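Local coordinates for protein GH86A beta-porphyranase (Bacteroides plebeius, PDB 4AW7) that hydrolyses the sulfated red-algal polysaccharide porphyran at its beta-1,4 linkages between D-galactose and L-galactose-6-sulfate, releasing mostly disaccharides, at residues A[73-78]-A[126-131]; A[397-402]-A[450-455]; A[490-496]-A[564-570]. One frame throughout, in Å; residues are numbered along the deposited sequence. Where two conformers were deposited one is given.

Overall arrangement
After two N-terminal strands that join the later beta sheets, the chain builds a parallel beta/alpha-barrel, and interaction 1 belongs to it: it packs helix 74-82 on helix 120-132 and closes a loop of 47 intervening residues beside the porphyran-binding cleft. Interaction 2 lies about 44 Å away between centres, across the middle of the molecule, in the first beta-sandwich domain, where the end of strand 392-399 meets the turn leading into strand 454-462. Interaction 3 follows in the C-terminal beta domain and pairs strand 491-498 with strand 563-570, some 34 Å from interaction 2 between centres. The three loops come in series, neither nesting nor crossing, so each ties together its own part.

Interaction 1: residues A[73-78]-A[126-131]; sequences GPYSYA and WSAEYY. With L6S (6-O-sulfo-alpha-L-galactopyranose), chain B.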
# COMPACT_ATOMS: atom_id res chain seq x y z
N GLY A 73 19.64 -11.84 -1.67
CA GLY A 73 20.33 -10.64 -1.34
C GLY A 73 21.73 -10.93 -0.85
O GLY A 73 22.24 -12.04 -1.05
N PRO A 74 22.34 -9.94 -0.23
CA PRO A 74 23.74 -10.13 0.20
C PRO A 74 23.93 -11.27 1.17
O PRO A 74 25.03 -11.87 1.21
CB PRO A 74 24.09 -8.79 0.88
CG PRO A 74 23.05 -7.81 0.39
CD PRO A 74 21.84 -8.60 0.09
N TYR A 75 22.92 -11.54 1.99
CA TYR A 75 23.07 -12.48 3.11
C TYR A 75 22.84 -13.91 2.65
O TYR A 75 23.59 -14.82 3.06
CB TYR A 75 22.23 -12.02 4.32
CG TYR A 75 22.59 -10.63 4.68
CD1 TYR A 75 23.82 -10.36 5.30
CD2 TYR A 75 21.81 -9.55 4.31
CE1 TYR A 75 24.24 -9.08 5.52
CE2 TYR A 75 22.22 -8.26 4.55
CZ TYR A 75 23.46 -8.01 5.13
OH TYR A 75 23.84 -6.67 5.34
N SER A 76 21.90 -14.11 1.74
CA SER A 76 21.71 -15.41 1.11
C SER A 76 22.93 -15.69 0.19
O SER A 76 23.51 -16.79 0.21
CB SER A 76 20.30 -15.53 0.44
OG SER A 76 19.93 -14.35 -0.22
N TYR A 77 23.41 -14.68 -0.55
CA TYR A 77 24.61 -14.87 -1.38
C TYR A 77 25.82 -15.25 -0.52
O TYR A 77 26.56 -16.18 -0.82
CB TYR A 77 24.88 -13.58 -2.14
CG TYR A 77 26.17 -13.59 -2.95
CD1 TYR A 77 27.38 -13.26 -2.34
CD2 TYR A 77 26.20 -13.91 -4.31
CE1 TYR A 77 28.58 -13.27 -3.04
CE2 TYR A 77 27.40 -13.93 -5.03
CZ TYR A 77 28.58 -13.60 -4.38
OH TYR A 77 29.79 -13.58 -5.06
N ALA A 78 26.04 -14.51 0.57
CA ALA A 78 27.21 -14.74 1.42
C ALA A 78 27.15 -16.10 2.09
O ALA A 78 28.17 -16.81 2.13
CB ALA A 78 27.41 -13.65 2.46
N TRP A 126 29.07 -5.27 4.40
CA TRP A 126 28.97 -6.29 3.39
C TRP A 126 27.86 -5.93 2.39
O TRP A 126 28.03 -6.17 1.20
CB TRP A 126 28.74 -7.68 3.99
CG TRP A 126 28.38 -8.67 2.99
CD1 TRP A 126 27.18 -9.28 2.84
CD2 TRP A 126 29.19 -9.10 1.87
NE1 TRP A 126 27.19 -10.09 1.75
CE2 TRP A 126 28.42 -10.01 1.13
CE3 TRP A 126 30.51 -8.83 1.46
CZ2 TRP A 126 28.90 -10.63 -0.03
CZ3 TRP A 126 30.99 -9.45 0.31
CH2 TRP A 126 30.19 -10.33 -0.42
N SER A 127 26.70 -5.44 2.84
CA SER A 127 25.68 -5.09 1.86
C SER A 127 26.23 -4.10 0.86
O SER A 127 25.98 -4.23 -0.34
CB SER A 127 24.40 -4.55 2.52
OG SER A 127 24.55 -3.28 3.16
N ALA A 128 26.96 -3.10 1.34
CA ALA A 128 27.55 -2.09 0.45
C ALA A 128 28.63 -2.66 -0.44
O ALA A 128 28.70 -2.32 -1.61
CB ALA A 128 28.01 -0.88 1.21
N GLU A 129 29.45 -3.57 0.08
CA GLU A 129 30.46 -4.18 -0.74
C GLU A 129 29.85 -5.08 -1.85
O GLU A 129 30.28 -5.05 -3.01
CB GLU A 129 31.42 -4.92 0.20
CG GLU A 129 32.53 -5.72 -0.44
CD GLU A 129 33.65 -4.90 -1.07
OE1 GLU A 129 33.64 -3.66 -0.97
OE2 GLU A 129 34.56 -5.55 -1.63
N TYR A 130 28.85 -5.87 -1.49
CA TYR A 130 28.18 -6.75 -2.41
C TYR A 130 27.54 -5.93 -3.54
O TYR A 130 27.79 -6.19 -4.72
CB TYR A 130 27.07 -7.54 -1.66
CG TYR A 130 26.23 -8.41 -2.56
CD1 TYR A 130 26.73 -9.59 -3.08
CD2 TYR A 130 24.92 -8.05 -2.91
CE1 TYR A 130 25.96 -10.39 -3.89
CE2 TYR A 130 24.16 -8.85 -3.71
CZ TYR A 130 24.68 -10.02 -4.20
OH TYR A 130 23.95 -10.84 -5.03
N TYR A 131 26.73 -4.92 -3.20
CA TYR A 131 26.04 -4.17 -4.23
C TYR A 131 26.95 -3.24 -5.03
O TYR A 131 26.76 -3.08 -6.24
CB TYR A 131 24.83 -3.44 -3.63
CG TYR A 131 23.66 -4.36 -3.29
CD1 TYR A 131 23.11 -5.19 -4.24
CD2 TYR A 131 23.10 -4.36 -2.01
CE1 TYR A 131 22.04 -6.00 -3.94
CE2 TYR A 131 22.01 -5.16 -1.71
CZ TYR A 131 21.50 -5.99 -2.66
OH TYR A 131 20.40 -6.80 -2.36
O1S L6S B . 25.90 -16.88 -6.11
O2S L6S B . 24.72 -17.11 -3.98
O3S L6S B . 23.73 -15.75 -5.79
C1 L6S B . 21.88 -21.44 -4.95
C2 L6S B . 22.46 -22.84 -5.22
C3 L6S B . 23.14 -22.90 -6.59
C4 L6S B . 24.21 -21.78 -6.67
C5 L6S B . 23.55 -20.41 -6.39
C6 L6S B . 24.57 -19.30 -6.35
O2 L6S B . 21.43 -23.84 -5.20
O3 L6S B . 23.77 -24.16 -6.78
O4 L6S B . 25.25 -22.05 -5.69
O5 L6S B . 22.83 -20.38 -5.09
O6 L6S B . 23.89 -18.07 -6.10
S1 L6S B . 24.56 -16.95 -5.46
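Trp126 makes the polar link between the two helices: its NE1 donates to Pro74 O at 2.9 Å, nearly straight at 168°. The carbonyl lies in the indole plane, but the donor stands above the carbonyl plane, and Ala78 N, the helical donor, arrives from the opposite face. Two bonds therefore grip this one oxygen. Trp126 CG sits anti to its backbone N (chi1 169°), a torsion that swings the indole into the hole formed by Pro74, Tyr75, Tyr77 and Ala78.

Aromatic contacts surround that bond. The indole turns its edge to the face of Tyr75 in an offset edge-to-face pair, while Tyr75 OH is held by Ala123 O. Tyr77 and Tyr130 meet obliquely, planes at 52°, with Tyr130 CE1 over the Tyr77 face, 3.3 Å from CG. Pro74 CA makes a CH-pi contact over the Tyr130 ring, 4.1 Å from its centroid.

The proline is itself a knob among Trp126, Ser127, Tyr130 and Tyr131: CB touches the indole, CG lies 3.5 Å from Tyr131 CE2, and CD is 3.4 Å from Tyr131 OH. With an alanine in place of Tyr130, Pro74 CA would probably lose its aromatic cover and the Tyr77 ring would be left without support on one face.

On its edge, Tyr77 CD2 comes within 3.4 Å of sulfate oxygen O3S of L6S, a sugar that Trp72 NE1 and Lys81 NZ hold by hydrogen bonds. The pair packs helix against helix on the outside of the beta/alpha-barrel and sets Tyr77 in the wall of the glycan-binding cleft, at the sulfate.

Interaction 2: residues A[397-402]-A[450-455]; sequences LDNLDD and IVPNQT
Asp398 and Thr455 face each other as an antiparallel non-hydrogen-bonded pair, CA atoms 4.5 Å apart, where strand 392-399 runs out beside the start of strand 454-462. A CA-H...O contact from Thr455 CA to Leu397 O, 3.3 Å, accompanies the pairing. Beyond it the regular pairing stops: a type II turn from Val451 to Gln454 leads into the second strand, and a water joins the two loops, accepting from Asn453 N at 3.3 Å and lying within donating distance of Asn399 O and Asp401 O.

Thr455 OG1 donates to Asp398 OD1 at 2.8 Å, meeting the carboxylate on its anti side and somewhat out of plane. The other oxygen, OD2, is held by His299 and Gln383. Asn399 works with both ends of its amide. Because CG stands anti to the backbone N (chi1 -177°), ND2 extends to the other segment and donates to Ile450 O at 2.9 Å, a bent bond of 137° that rises above the carbonyl plane; Asn403 O is a further partner of this nitrogen. OD1 turns back to accept from Asp401 N at 2.8 Å, an Asx turn that fixes the loop leaving the strand. Carbon atoms close in around these bonds: Ile450 CD1 lies 4.0 Å from Leu397 CB, and Pro452 CB rests 3.3 Å from the carbonyl oxygen Asp401 O.

Within the first beta-sandwich domain, Ile450 and Asn399 rest on Ile382 of strand 382-389, Leu397 touches Leu409 of strand 405-410, and helix 293-305 of the catalytic barrel comes against Asp398, Asn453 and Thr455.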
# COMPACT_ATOMS: atom_id res chain seq x y z
N LEU A 397 -14.43 2.38 -10.10
CA LEU A 397 -15.22 2.36 -8.85
C LEU A 397 -15.03 1.03 -8.15
O LEU A 397 -15.02 -0.02 -8.78
CB LEU A 397 -16.73 2.56 -9.14
CG LEU A 397 -17.09 3.83 -9.90
CD1 LEU A 397 -17.13 3.57 -11.39
CD2 LEU A 397 -18.37 4.46 -9.31
N ASP A 398 -14.98 1.09 -6.84
CA ASP A 398 -14.87 -0.10 -5.98
C ASP A 398 -15.83 0.01 -4.82
O ASP A 398 -15.96 1.09 -4.26
CB ASP A 398 -13.43 -0.21 -5.44
CG ASP A 398 -13.20 -1.45 -4.63
OD1 ASP A 398 -13.35 -2.55 -5.16
OD2 ASP A 398 -12.83 -1.30 -3.44
N ASN A 399 -16.49 -1.06 -4.45
CA ASN A 399 -17.44 -1.03 -3.33
C ASN A 399 -16.85 -1.77 -2.11
O ASN A 399 -16.74 -3.00 -2.13
CB ASN A 399 -18.77 -1.66 -3.76
CG ASN A 399 -19.84 -1.62 -2.68
OD1 ASN A 399 -19.61 -1.08 -1.61
ND2 ASN A 399 -21.02 -2.14 -2.99
N LEU A 400 -16.52 -1.02 -1.07
CA LEU A 400 -16.03 -1.55 0.19
C LEU A 400 -17.13 -2.03 1.14
O LEU A 400 -16.82 -2.60 2.19
CB LEU A 400 -15.19 -0.52 0.93
CG LEU A 400 -13.84 -0.11 0.33
CD1 LEU A 400 -13.39 1.20 0.97
CD2 LEU A 400 -12.81 -1.18 0.48
N ASP A 401 -18.39 -1.72 0.83
CA ASP A 401 -19.52 -2.04 1.72
C ASP A 401 -19.93 -3.48 1.54
O ASP A 401 -19.54 -4.17 0.61
CB ASP A 401 -20.70 -1.13 1.39
CG ASP A 401 -21.75 -1.06 2.47
OD1 ASP A 401 -21.50 -1.30 3.66
OD2 ASP A 401 -22.89 -0.72 2.10
N ASP A 402 -20.81 -3.92 2.45
CA ASP A 402 -21.34 -5.28 2.40
C ASP A 402 -22.72 -5.37 1.77
O ASP A 402 -23.27 -6.50 1.72
CB ASP A 402 -21.26 -5.93 3.78
CG ASP A 402 -19.84 -6.09 4.24
OD1 ASP A 402 -19.02 -6.59 3.45
OD2 ASP A 402 -19.57 -5.66 5.37
N ILE A 450 -23.24 -1.35 -8.03
CA ILE A 450 -21.98 -2.05 -7.77
C ILE A 450 -22.13 -2.90 -6.53
O ILE A 450 -22.54 -2.41 -5.47
CB ILE A 450 -20.81 -1.05 -7.70
CG1 ILE A 450 -19.47 -1.78 -7.59
CG2 ILE A 450 -20.99 0.01 -6.66
CD1 ILE A 450 -18.28 -0.82 -7.75
N VAL A 451 -21.86 -4.19 -6.66
CA VAL A 451 -22.02 -5.11 -5.57
C VAL A 451 -20.74 -5.25 -4.72
O VAL A 451 -19.64 -4.88 -5.16
CB VAL A 451 -22.54 -6.49 -6.03
CG1 VAL A 451 -23.88 -6.33 -6.80
CG2 VAL A 451 -21.56 -7.27 -6.80
N PRO A 452 -20.84 -5.77 -3.51
CA PRO A 452 -19.62 -5.99 -2.70
C PRO A 452 -18.61 -6.84 -3.46
O PRO A 452 -19.00 -7.81 -4.09
CB PRO A 452 -20.12 -6.67 -1.44
CG PRO A 452 -21.51 -6.18 -1.33
CD PRO A 452 -22.05 -6.07 -2.72
N ASN A 453 -17.32 -6.48 -3.38
CA ASN A 453 -16.25 -7.20 -4.07
C ASN A 453 -16.31 -7.18 -5.58
O ASN A 453 -15.72 -8.01 -6.27
CB ASN A 453 -16.12 -8.62 -3.51
CG ASN A 453 -15.85 -8.64 -2.03
OD1 ASN A 453 -15.08 -7.84 -1.51
ND2 ASN A 453 -16.58 -9.48 -1.31
N GLN A 454 -17.01 -6.16 -6.10
CA GLN A 454 -17.00 -5.85 -7.50
C GLN A 454 -16.26 -4.53 -7.69
O GLN A 454 -16.46 -3.58 -6.94
CB GLN A 454 -18.43 -5.74 -8.07
CG GLN A 454 -18.49 -5.37 -9.52
CD GLN A 454 -19.92 -5.18 -10.04
OE1 GLN A 454 -20.82 -4.87 -9.29
NE2 GLN A 454 -20.10 -5.28 -11.35
N THR A 455 -15.40 -4.51 -8.70
CA THR A 455 -14.72 -3.32 -9.16
C THR A 455 -15.05 -3.12 -10.64
O THR A 455 -15.00 -4.09 -11.42
CB THR A 455 -13.21 -3.44 -8.94
OG1 THR A 455 -12.98 -3.83 -7.58
CG2 THR A 455 -12.46 -2.18 -9.29
O HOH W 1 -16.96 -5.10 -0.45

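Interaction 3: residues A[490-496]-A[564-570]; sequences SLSFPFT and DNNVDIT
Phe495 and Val567 pack across two neighbouring antiparallel strands, 491-498 and 563-570, the first of them at the edge of a four-stranded sheet in the C-terminal beta domain. Paired backbone bonds join Leu491 with Ile569, Phe493 with Val567 and Phe495 with Asn565; the straightest, Leu491 N to Ile569 O, reaches 171°.

The side chain of Phe495 starts with CB 3.8 Å from Asn565 O. Since CG lies anti to the carbonyl carbon (chi1 -64°), the ring is carried along the neighbouring strand: CD1 still sits by Asn565 O at 4.0 Å, and CE1 meets Val567 CG2 at 3.7 Å. The Phe495 side chain also touches Leu583 of strand 577-589. Phe493 lies on the same side of the sheet, packing on Val578 and Met581 of that strand, so this face is joined to the second sheet of the domain.

The other face, with Ser492, Pro494, Asn566 and Asp568, is largely polar. A water donates to Asp568 OD1 and is also hydrogen-bonded to Ser490 OG. The Asn566 amide bridges two partners with its nitrogen: ND2 donates in its own plane to Ser492 OG at 3.1 Å and to Asp568 OD2 at 2.9 Å.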
# COMPACT_ATOMS: atom_id res chain seq x y z
N SER A 490 -11.12 18.16 25.74
CA SER A 490 -10.76 18.54 24.39
C SER A 490 -9.28 18.27 24.10
O SER A 490 -8.40 18.45 24.94
CB SER A 490 -11.09 20.03 24.17
OG SER A 490 -11.11 20.35 22.79
N LEU A 491 -9.04 17.78 22.87
CA LEU A 491 -7.71 17.58 22.34
C LEU A 491 -7.48 18.56 21.19
O LEU A 491 -8.32 18.65 20.28
CB LEU A 491 -7.55 16.14 21.83
CG LEU A 491 -7.53 15.07 22.92
CD1 LEU A 491 -7.48 13.68 22.31
CD2 LEU A 491 -6.29 15.22 23.81
N SER A 492 -6.35 19.22 21.24
CA SER A 492 -6.01 20.26 20.27
C SER A 492 -4.91 19.79 19.32
O SER A 492 -3.85 19.33 19.75
CB SER A 492 -5.53 21.48 21.04
OG SER A 492 -4.93 22.44 20.19
N PHE A 493 -5.16 19.94 18.02
CA PHE A 493 -4.20 19.56 16.98
C PHE A 493 -3.87 20.75 16.11
O PHE A 493 -4.74 21.18 15.31
CB PHE A 493 -4.76 18.39 16.14
CG PHE A 493 -4.88 17.11 16.93
CD1 PHE A 493 -6.03 16.85 17.66
CD2 PHE A 493 -3.84 16.21 16.99
CE1 PHE A 493 -6.16 15.70 18.42
CE2 PHE A 493 -3.94 15.07 17.74
CZ PHE A 493 -5.10 14.81 18.47
N PRO A 494 -2.63 21.26 16.24
CA PRO A 494 -2.24 22.41 15.42
C PRO A 494 -1.66 21.98 14.10
O PRO A 494 -1.02 20.91 14.00
CB PRO A 494 -1.17 23.10 16.28
CG PRO A 494 -0.58 22.00 17.09
CD PRO A 494 -1.64 20.98 17.30
N PHE A 495 -1.89 22.81 13.09
CA PHE A 495 -1.35 22.61 11.73
C PHE A 495 -0.74 23.92 11.27
O PHE A 495 -1.20 25.00 11.69
CB PHE A 495 -2.46 22.21 10.77
CG PHE A 495 -3.09 20.90 11.11
CD1 PHE A 495 -4.10 20.82 12.04
CD2 PHE A 495 -2.64 19.73 10.51
CE1 PHE A 495 -4.66 19.63 12.38
CE2 PHE A 495 -3.23 18.51 10.86
CZ PHE A 495 -4.22 18.47 11.78
N THR A 496 0.28 23.86 10.42
CA THR A 496 0.96 25.03 9.90
C THR A 496 1.14 24.96 8.39
O THR A 496 1.13 23.87 7.80
CB THR A 496 2.34 25.20 10.59
OG1 THR A 496 3.19 24.09 10.28
CG2 THR A 496 2.20 25.34 12.12
N ASP A 564 -1.56 28.99 9.83
CA ASP A 564 -1.93 28.20 11.02
C ASP A 564 -3.41 27.86 11.07
O ASP A 564 -4.26 28.68 10.77
CB ASP A 564 -1.62 28.99 12.28
CG ASP A 564 -0.13 29.15 12.53
OD1 ASP A 564 0.78 28.65 11.84
OD2 ASP A 564 0.17 29.85 13.54
N ASN A 565 -3.70 26.60 11.40
CA ASN A 565 -5.05 26.15 11.60
C ASN A 565 -5.05 25.23 12.81
O ASN A 565 -4.00 24.68 13.14
CB ASN A 565 -5.58 25.41 10.38
CG ASN A 565 -5.82 26.33 9.19
OD1 ASN A 565 -6.95 26.77 8.98
ND2 ASN A 565 -4.77 26.62 8.42
N ASN A 566 -6.20 25.12 13.46
CA ASN A 566 -6.34 24.24 14.60
C ASN A 566 -7.59 23.39 14.48
O ASN A 566 -8.64 23.84 13.99
CB ASN A 566 -6.40 25.04 15.90
CG ASN A 566 -5.72 24.30 17.04
OD1 ASN A 566 -4.49 24.28 17.12
ND2 ASN A 566 -6.50 23.68 17.88
N VAL A 567 -7.46 22.13 14.90
CA VAL A 567 -8.57 21.23 14.99
C VAL A 567 -8.70 20.82 16.46
O VAL A 567 -7.71 20.42 17.05
CB VAL A 567 -8.39 20.03 14.09
CG1 VAL A 567 -9.58 19.13 14.27
CG2 VAL A 567 -8.24 20.47 12.64
N ASP A 568 -9.90 20.93 17.02
CA ASP A 568 -10.15 20.55 18.41
C ASP A 568 -11.21 19.49 18.39
O ASP A 568 -12.23 19.65 17.73
CB ASP A 568 -10.54 21.78 19.23
CG ASP A 568 -9.40 22.75 19.28
OD1 ASP A 568 -8.49 22.58 20.10
OD2 ASP A 568 -9.33 23.67 18.43
N ILE A 569 -11.00 18.39 19.13
CA ILE A 569 -12.00 17.33 19.15
C ILE A 569 -12.26 16.88 20.60
O ILE A 569 -11.34 16.85 21.41
CB ILE A 569 -11.67 16.14 18.20
CG1 ILE A 569 -10.50 15.34 18.71
CG2 ILE A 569 -11.39 16.63 16.79
CD1 ILE A 569 -10.25 14.08 17.83
N THR A 570 -13.51 16.53 20.87
CA THR A 570 -13.89 16.11 22.22
C THR A 570 -14.79 14.88 22.13
O THR A 570 -15.82 14.89 21.49
CB THR A 570 -14.56 17.26 23.03
OG1 THR A 570 -13.75 18.43 22.96
CG2 THR A 570 -14.71 16.81 24.50
O HOH W 2 -8.78 21.73 22.62